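Serine/threonine-protein kinase Tel1 (Chaetomium thermophilum, PDB 6SKY) probably phosphorylates serine or threonine followed by glutamine in its substrates, activating checkpoint signalling when DNA is damaged. Local coordinates at residues 1986-1998 against 2010-2023. Residues are numbered along the deposited sequence; the frame is centred on the assembly and turned at random.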
ATOM      1  N   SER A1986     -22.808   0.331   1.684  1.00 40.24           N
ATOM      2  CA  SER A1986     -23.277  -0.913   2.269  1.00 40.24           C
ATOM      3  C   SER A1986     -22.317  -2.058   2.008  1.00 40.24           C
ATOM      4  O   SER A1986     -22.275  -3.014   2.787  1.00 40.24           O
ATOM      5  CB  SER A1986     -24.663  -1.257   1.734  1.00 40.24           C
ATOM      6  OG  SER A1986     -25.651  -0.448   2.339  1.00 40.24           O
ATOM      7  N   SER A1987     -21.531  -1.974   0.939  1.00 42.78           N
ATOM      8  CA  SER A1987     -20.533  -2.993   0.666  1.00 42.78           C
ATOM      9  C   SER A1987     -19.329  -2.883   1.579  1.00 42.78           C
ATOM     10  O   SER A1987     -18.458  -3.755   1.537  1.00 42.78           O
ATOM     11  CB  SER A1987     -20.072  -2.901  -0.785  1.00 42.78           C
ATOM     12  OG  SER A1987     -19.207  -1.795  -0.966  1.00 42.78           O
ATOM     13  N   LEU A1988     -19.251  -1.828   2.384  1.00 39.78           N
ATOM     14  CA  LEU A1988     -18.178  -1.631   3.344  1.00 39.78           C
ATOM     15  C   LEU A1988     -18.560  -2.095   4.737  1.00 39.78           C
ATOM     16  O   LEU A1988     -17.790  -2.791   5.396  1.00 39.78           O
ATOM     17  CB  LEU A1988     -17.785  -0.155   3.392  1.00 39.78           C
ATOM     18  CG  LEU A1988     -16.752   0.289   2.378  1.00 39.78           C
ATOM     19  CD1 LEU A1988     -16.636   1.790   2.383  1.00 39.78           C
ATOM     20  CD2 LEU A1988     -15.442  -0.351   2.747  1.00 39.78           C
ATOM     21  N   GLY A1989     -19.750  -1.736   5.190  1.00 34.98           N
ATOM     22  CA  GLY A1989     -20.156  -1.944   6.560  1.00 34.98           C
ATOM     23  C   GLY A1989     -20.450  -0.665   7.289  1.00 34.98           C
ATOM     24  O   GLY A1989     -20.932  -0.712   8.429  1.00 34.98           O
ATOM     25  N   LEU A1990     -20.193   0.479   6.669  1.00 33.12           N
ATOM     26  CA  LEU A1990     -20.510   1.767   7.258  1.00 33.12           C
ATOM     27  C   LEU A1990     -22.007   2.009   7.195  1.00 33.12           C
ATOM     28  O   LEU A1990     -22.498   2.627   6.253  1.00 33.12           O
ATOM     29  CB  LEU A1990     -19.751   2.869   6.532  1.00 33.12           C
ATOM     30  CG  LEU A1990     -18.248   2.633   6.526  1.00 33.12           C
ATOM     31  CD1 LEU A1990     -17.552   3.716   5.752  1.00 33.12           C
ATOM     32  CD2 LEU A1990     -17.746   2.592   7.938  1.00 33.12           C
ATOM     33  N   ALA A1991     -22.738   1.529   8.199  1.00 30.61           N
ATOM     34  CA  ALA A1991     -24.192   1.570   8.148  1.00 30.61           C
ATOM     35  C   ALA A1991     -24.757   2.919   8.565  1.00 30.61           C
ATOM     36  O   ALA A1991     -25.785   3.336   8.029  1.00 30.61           O
ATOM     37  CB  ALA A1991     -24.774   0.465   9.024  1.00 30.61           C
ATOM     38  N   GLY A1992     -24.117   3.616   9.503  1.00 30.28           N
ATOM     39  CA  GLY A1992     -24.627   4.913   9.917  1.00 30.28           C
ATOM     40  C   GLY A1992     -24.528   5.963   8.827  1.00 30.28           C
ATOM     41  O   GLY A1992     -25.422   6.799   8.675  1.00 30.28           O
ATOM     42  N   LEU A1993     -23.451   5.930   8.049  1.00 30.76           N
ATOM     43  CA  LEU A1993     -23.314   6.870   6.945  1.00 30.76           C
ATOM     44  C   LEU A1993     -24.356   6.616   5.868  1.00 30.76           C
ATOM     45  O   LEU A1993     -24.947   7.559   5.335  1.00 30.76           O
ATOM     46  CB  LEU A1993     -21.913   6.786   6.350  1.00 30.76           C
ATOM     47  CG  LEU A1993     -20.800   7.582   7.017  1.00 30.76           C
ATOM     48  CD1 LEU A1993     -20.331   6.902   8.282  1.00 30.76           C
ATOM     49  CD2 LEU A1993     -19.663   7.756   6.048  1.00 30.76           C
ATOM     50  N   SER A1994     -24.594   5.354   5.528  1.00 30.61           N
ATOM     51  CA  SER A1994     -25.624   5.064   4.543  1.00 30.61           C
ATOM     52  C   SER A1994     -27.006   5.369   5.087  1.00 30.61           C
ATOM     53  O   SER A1994     -27.895   5.749   4.324  1.00 30.61           O
ATOM     54  CB  SER A1994     -25.524   3.616   4.092  1.00 30.61           C
ATOM     55  OG  SER A1994     -25.412   2.761   5.204  1.00 30.61           O
ATOM     56  N   ASN A1995     -27.203   5.247   6.396  1.00 30.81           N
ATOM     57  CA  ASN A1995     -28.470   5.654   6.988  1.00 30.81           C
ATOM     58  C   ASN A1995     -28.697   7.146   6.818  1.00 30.81           C
ATOM     59  O   ASN A1995     -29.784   7.584   6.424  1.00 30.81           O
ATOM     60  CB  ASN A1995     -28.493   5.280   8.462  1.00 30.81           C
ATOM     61  CG  ASN A1995     -29.849   5.462   9.079  1.00 30.81           C
ATOM     62  OD1 ASN A1995     -30.865   5.251   8.431  1.00 30.81           O
ATOM     63  ND2 ASN A1995     -29.874   5.858  10.340  1.00 30.81           N
ATOM     64  N   SER A1996     -27.680   7.951   7.113  1.00 31.08           N
ATOM     65  CA  SER A1996     -27.820   9.390   6.933  1.00 31.08           C
ATOM     66  C   SER A1996     -28.002   9.760   5.470  1.00 31.08           C
ATOM     67  O   SER A1996     -28.680  10.740   5.163  1.00 31.08           O
ATOM     68  CB  SER A1996     -26.613  10.112   7.513  1.00 31.08           C
ATOM     69  OG  SER A1996     -25.516  10.026   6.638  1.00 31.08           O
ATOM     70  N   LEU A1997     -27.396   9.006   4.556  1.00 31.14           N
ATOM     71  CA  LEU A1997     -27.578   9.285   3.136  1.00 31.14           C
ATOM     72  C   LEU A1997     -28.953   8.866   2.644  1.00 31.14           C
ATOM     73  O   LEU A1997     -29.444   9.409   1.651  1.00 31.14           O
ATOM     74  CB  LEU A1997     -26.511   8.573   2.317  1.00 31.14           C
ATOM     75  CG  LEU A1997     -25.310   9.350   1.811  1.00 31.14           C
ATOM     76  CD1 LEU A1997     -24.470   8.434   0.977  1.00 31.14           C
ATOM     77  CD2 LEU A1997     -25.752  10.524   0.991  1.00 31.14           C
ATOM     78  N   LEU A1998     -29.568   7.879   3.290  1.00 31.27           N
ATOM     79  CA  LEU A1998     -30.919   7.475   2.927  1.00 31.27           C
ATOM     80  C   LEU A1998     -31.947   8.452   3.463  1.00 31.27           C
ATOM     81  O   LEU A1998     -32.912   8.775   2.769  1.00 31.27           O
ATOM     82  CB  LEU A1998     -31.213   6.073   3.449  1.00 31.27           C
ATOM     83  CG  LEU A1998     -30.571   4.886   2.745  1.00 31.27           C
ATOM     84  CD1 LEU A1998     -30.634   3.677   3.628  1.00 31.27           C
ATOM     85  CD2 LEU A1998     -31.282   4.624   1.460  1.00 31.27           C
ATOM     86  N   SER A2010     -32.117   2.640  -1.874  1.00 32.51           N
ATOM     87  CA  SER A2010     -32.860   1.569  -2.520  1.00 32.51           C
ATOM     88  C   SER A2010     -33.666   0.793  -1.489  1.00 32.51           C
ATOM     89  O   SER A2010     -33.755   1.189  -0.335  1.00 32.51           O
ATOM     90  CB  SER A2010     -31.910   0.636  -3.271  1.00 32.51           C
ATOM     91  OG  SER A2010     -32.609  -0.203  -4.174  1.00 32.51           O
ATOM     92  N   LEU A2011     -34.256  -0.318  -1.920  1.00 29.98           N
ATOM     93  CA  LEU A2011     -35.024  -1.162  -1.018  1.00 29.98           C
ATOM     94  C   LEU A2011     -34.112  -2.095  -0.231  1.00 29.98           C
ATOM     95  O   LEU A2011     -34.205  -2.187   1.001  1.00 29.98           O
ATOM     96  CB  LEU A2011     -36.048  -1.954  -1.825  1.00 29.98           C
ATOM     97  CG  LEU A2011     -37.292  -2.492  -1.131  1.00 29.98           C
ATOM     98  CD1 LEU A2011     -38.116  -1.362  -0.573  1.00 29.98           C
ATOM     99  CD2 LEU A2011     -38.095  -3.292  -2.117  1.00 29.98           C
ATOM    100  N   ASP A2012     -33.223  -2.796  -0.933  1.00 31.14           N
ATOM    101  CA  ASP A2012     -32.241  -3.623  -0.252  1.00 31.14           C
ATOM    102  C   ASP A2012     -31.413  -2.799   0.715  1.00 31.14           C
ATOM    103  O   ASP A2012     -31.161  -3.229   1.843  1.00 31.14           O
ATOM    104  CB  ASP A2012     -31.337  -4.316  -1.265  1.00 31.14           C
ATOM    105  CG  ASP A2012     -31.942  -5.588  -1.815  1.00 31.14           C
ATOM    106  OD1 ASP A2012     -33.105  -5.886  -1.485  1.00 31.14           O
ATOM    107  OD2 ASP A2012     -31.252  -6.297  -2.573  1.00 31.14           O
ATOM    108  N   ALA A2013     -30.986  -1.608   0.301  1.00 26.18           N
ATOM    109  CA  ALA A2013     -30.170  -0.775   1.173  1.00 26.18           C
ATOM    110  C   ALA A2013     -30.951  -0.328   2.395  1.00 26.18           C
ATOM    111  O   ALA A2013     -30.451  -0.400   3.522  1.00 26.18           O
ATOM    112  CB  ALA A2013     -29.647   0.430   0.403  1.00 26.18           C
ATOM    113  N   THR A2014     -32.184   0.128   2.191  1.00 24.22           N
ATOM    114  CA  THR A2014     -33.020   0.559   3.303  1.00 24.22           C
ATOM    115  C   THR A2014     -33.149  -0.530   4.352  1.00 24.22           C
ATOM    116  O   THR A2014     -32.894  -0.299   5.538  1.00 24.22           O
ATOM    117  CB  THR A2014     -34.399   0.961   2.794  1.00 24.22           C
ATOM    118  OG1 THR A2014     -34.260   1.980   1.802  1.00 24.22           O
ATOM    119  CG2 THR A2014     -35.239   1.482   3.920  1.00 24.22           C
ATOM    120  N   PHE A2015     -33.514  -1.739   3.932  1.00 21.99           N
ATOM    121  CA  PHE A2015     -33.809  -2.758   4.929  1.00 21.99           C
ATOM    122  C   PHE A2015     -32.571  -3.470   5.454  1.00 21.99           C
ATOM    123  O   PHE A2015     -32.572  -3.906   6.610  1.00 21.99           O
ATOM    124  CB  PHE A2015     -34.836  -3.724   4.362  1.00 21.99           C
ATOM    125  CG  PHE A2015     -36.179  -3.105   4.225  1.00 21.99           C
ATOM    126  CD1 PHE A2015     -37.071  -3.137   5.263  1.00 21.99           C
ATOM    127  CD2 PHE A2015     -36.525  -2.425   3.086  1.00 21.99           C
ATOM    128  CE1 PHE A2015     -38.285  -2.539   5.154  1.00 21.99           C
ATOM    129  CE2 PHE A2015     -37.741  -1.827   2.979  1.00 21.99           C
ATOM    130  CZ  PHE A2015     -38.616  -1.884   4.013  1.00 21.99           C
ATOM    131  N   THR A2016     -31.485  -3.515   4.684  1.00 23.70           N
ATOM    132  CA  THR A2016     -30.217  -3.984   5.223  1.00 23.70           C
ATOM    133  C   THR A2016     -29.708  -3.049   6.306  1.00 23.70           C
ATOM    134  O   THR A2016     -29.265  -3.497   7.368  1.00 23.70           O
ATOM    135  CB  THR A2016     -29.191  -4.108   4.106  1.00 23.70           C
ATOM    136  OG1 THR A2016     -29.668  -5.021   3.120  1.00 23.70           O
ATOM    137  CG2 THR A2016     -27.900  -4.626   4.647  1.00 23.70           C
ATOM    138  N   THR A2017     -29.767  -1.741   6.055  1.00 21.97           N
ATOM    139  CA  THR A2017     -29.320  -0.772   7.043  1.00 21.97           C
ATOM    140  C   THR A2017     -30.200  -0.794   8.279  1.00 21.97           C
ATOM    141  O   THR A2017     -29.704  -0.682   9.403  1.00 21.97           O
ATOM    142  CB  THR A2017     -29.309   0.614   6.420  1.00 21.97           C
ATOM    143  OG1 THR A2017     -28.498   0.596   5.244  1.00 21.97           O
ATOM    144  CG2 THR A2017     -28.754   1.615   7.375  1.00 21.97           C
ATOM    145  N   ALA A2018     -31.511  -0.940   8.094  1.00 23.27           N
ATOM    146  CA  ALA A2018     -32.405  -1.009   9.239  1.00 23.27           C
ATOM    147  C   ALA A2018     -32.132  -2.239  10.084  1.00 23.27           C
ATOM    148  O   ALA A2018     -32.235  -2.185  11.309  1.00 23.27           O
ATOM    149  CB  ALA A2018     -33.852  -0.998   8.766  1.00 23.27           C
ATOM    150  N   ARG A2019     -31.788  -3.362   9.452  1.00 17.91           N
ATOM    151  CA  ARG A2019     -31.490  -4.561  10.225  1.00 17.91           C
ATOM    152  C   ARG A2019     -30.146  -4.458  10.932  1.00 17.91           C
ATOM    153  O   ARG A2019     -29.995  -4.941  12.056  1.00 17.91           O
ATOM    154  CB  ARG A2019     -31.519  -5.782   9.323  1.00 17.91           C
ATOM    155  CG  ARG A2019     -31.268  -7.059  10.057  1.00 17.91           C
ATOM    156  CD  ARG A2019     -31.198  -8.233   9.126  1.00 17.91           C
ATOM    157  NE  ARG A2019     -30.239  -8.044   8.051  1.00 17.91           N
ATOM    158  CZ  ARG A2019     -28.929  -8.139   8.199  1.00 17.91           C
ATOM    159  NH1 ARG A2019     -28.134  -7.955   7.164  1.00 17.91           N
ATOM    160  NH2 ARG A2019     -28.415  -8.397   9.380  1.00 17.91           N
ATOM    161  N   LYS A2020     -29.154  -3.845  10.290  1.00 24.65           N
ATOM    162  CA  LYS A2020     -27.845  -3.723  10.920  1.00 24.65           C
ATOM    163  C   LYS A2020     -27.872  -2.759  12.094  1.00 24.65           C
ATOM    164  O   LYS A2020     -27.241  -3.015  13.121  1.00 24.65           O
ATOM    165  CB  LYS A2020     -26.810  -3.278   9.899  1.00 24.65           C
ATOM    166  CG  LYS A2020     -26.398  -4.355   8.952  1.00 24.65           C
ATOM    167  CD  LYS A2020     -25.485  -3.801   7.901  1.00 24.65           C
ATOM    168  CE  LYS A2020     -25.023  -4.887   6.969  1.00 24.65           C
ATOM    169  NZ  LYS A2020     -24.339  -5.950   7.731  1.00 24.65           N
ATOM    170  N   LEU A2021     -28.576  -1.639  11.965  1.00 25.17           N
ATOM    171  CA  LEU A2021     -28.680  -0.708  13.079  1.00 25.17           C
ATOM    172  C   LEU A2021     -29.771  -1.083  14.065  1.00 25.17           C
ATOM    173  O   LEU A2021     -29.882  -0.435  15.107  1.00 25.17           O
ATOM    174  CB  LEU A2021     -28.933   0.703  12.566  1.00 25.17           C
ATOM    175  CG  LEU A2021     -27.776   1.308  11.788  1.00 25.17           C
ATOM    176  CD1 LEU A2021     -28.182   2.624  11.191  1.00 25.17           C
ATOM    177  CD2 LEU A2021     -26.592   1.477  12.694  1.00 25.17           C
ATOM    178  N   GLU A2022     -30.574  -2.098  13.756  1.00 27.59           N
ATOM    179  CA  GLU A2022     -31.665  -2.568  14.604  1.00 27.59           C
ATOM    180  C   GLU A2022     -32.724  -1.489  14.808  1.00 27.59           C
ATOM    181  O   GLU A2022     -33.012  -1.060  15.920  1.00 27.59           O
ATOM    182  CB  GLU A2022     -31.126  -3.081  15.932  1.00 27.59           C
ATOM    183  CG  GLU A2022     -30.217  -4.255  15.758  1.00 27.59           C
ATOM    184  CD  GLU A2022     -29.908  -4.936  17.054  1.00 27.59           C
ATOM    185  OE1 GLU A2022     -30.155  -4.326  18.108  1.00 27.59           O
ATOM    186  OE2 GLU A2022     -29.426  -6.087  17.023  1.00 27.59           O
ATOM    187  N   ILE A2023     -33.306  -1.069  13.697  1.00 24.93           N
ATOM    188  CA  ILE A2023     -34.404  -0.113  13.657  1.00 24.93           C
ATOM    189  C   ILE A2023     -35.635  -0.902  13.247  1.00 24.93           C
ATOM    190  O   ILE A2023     -35.879  -1.114  12.058  1.00 24.93           O
ATOM    191  CB  ILE A2023     -34.124   1.028  12.680  1.00 24.93           C
ATOM    192  CG1 ILE A2023     -32.893   1.806  13.112  1.00 24.93           C
ATOM    193  CG2 ILE A2023     -35.313   1.933  12.566  1.00 24.93           C
ATOM    194  CD1 ILE A2023     -32.335   2.659  12.025  1.00 24.93           C
TER
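T2017 is the knob of a knobs-into-holes contact in the alpha-solenoid FAT region: it sits among A1991, S1994, N1995 and L1998, where helix 2011-2021 crosses helix 1991-1998 at -132°, the axes 9.6 Å apart. Packing is closest here. Chi1 of -56° sets T2017 OG1 beside the backbone N and turns CG2 across to A1991 O, 3.5 Å away. The small A1991 lets its CA come within 5.7 Å of T2017 CA, and its methyl rests against L2021 CG at 4.2 Å. L2021 CD1 lies alongside N1995 from CB out to ND2 (3.7 Å), a van der Waals contact suited to a partly exposed edge. L1998 straddles the partner helix's start, CD1 3.9 Å from T2014 CA and CD2 near S2010 N. The margin is looser: S1986 OG stays 4.2 Å from T2017 OG1, and S2010 is exposed. D1964 of the second subunit accepts from A1991 N and G1992 N at the helix start; L1993 and L1997 also pack on that subunit. Replacing T2017 with alanine removes CG2 and OG1, which is likely to leave a gap among the four hole residues. Threonine suits both needs: its methyl fills the hole, while OG1 donates to A2013 O at 2.8 Å, on the opposite face of that carbonyl from T2017 N.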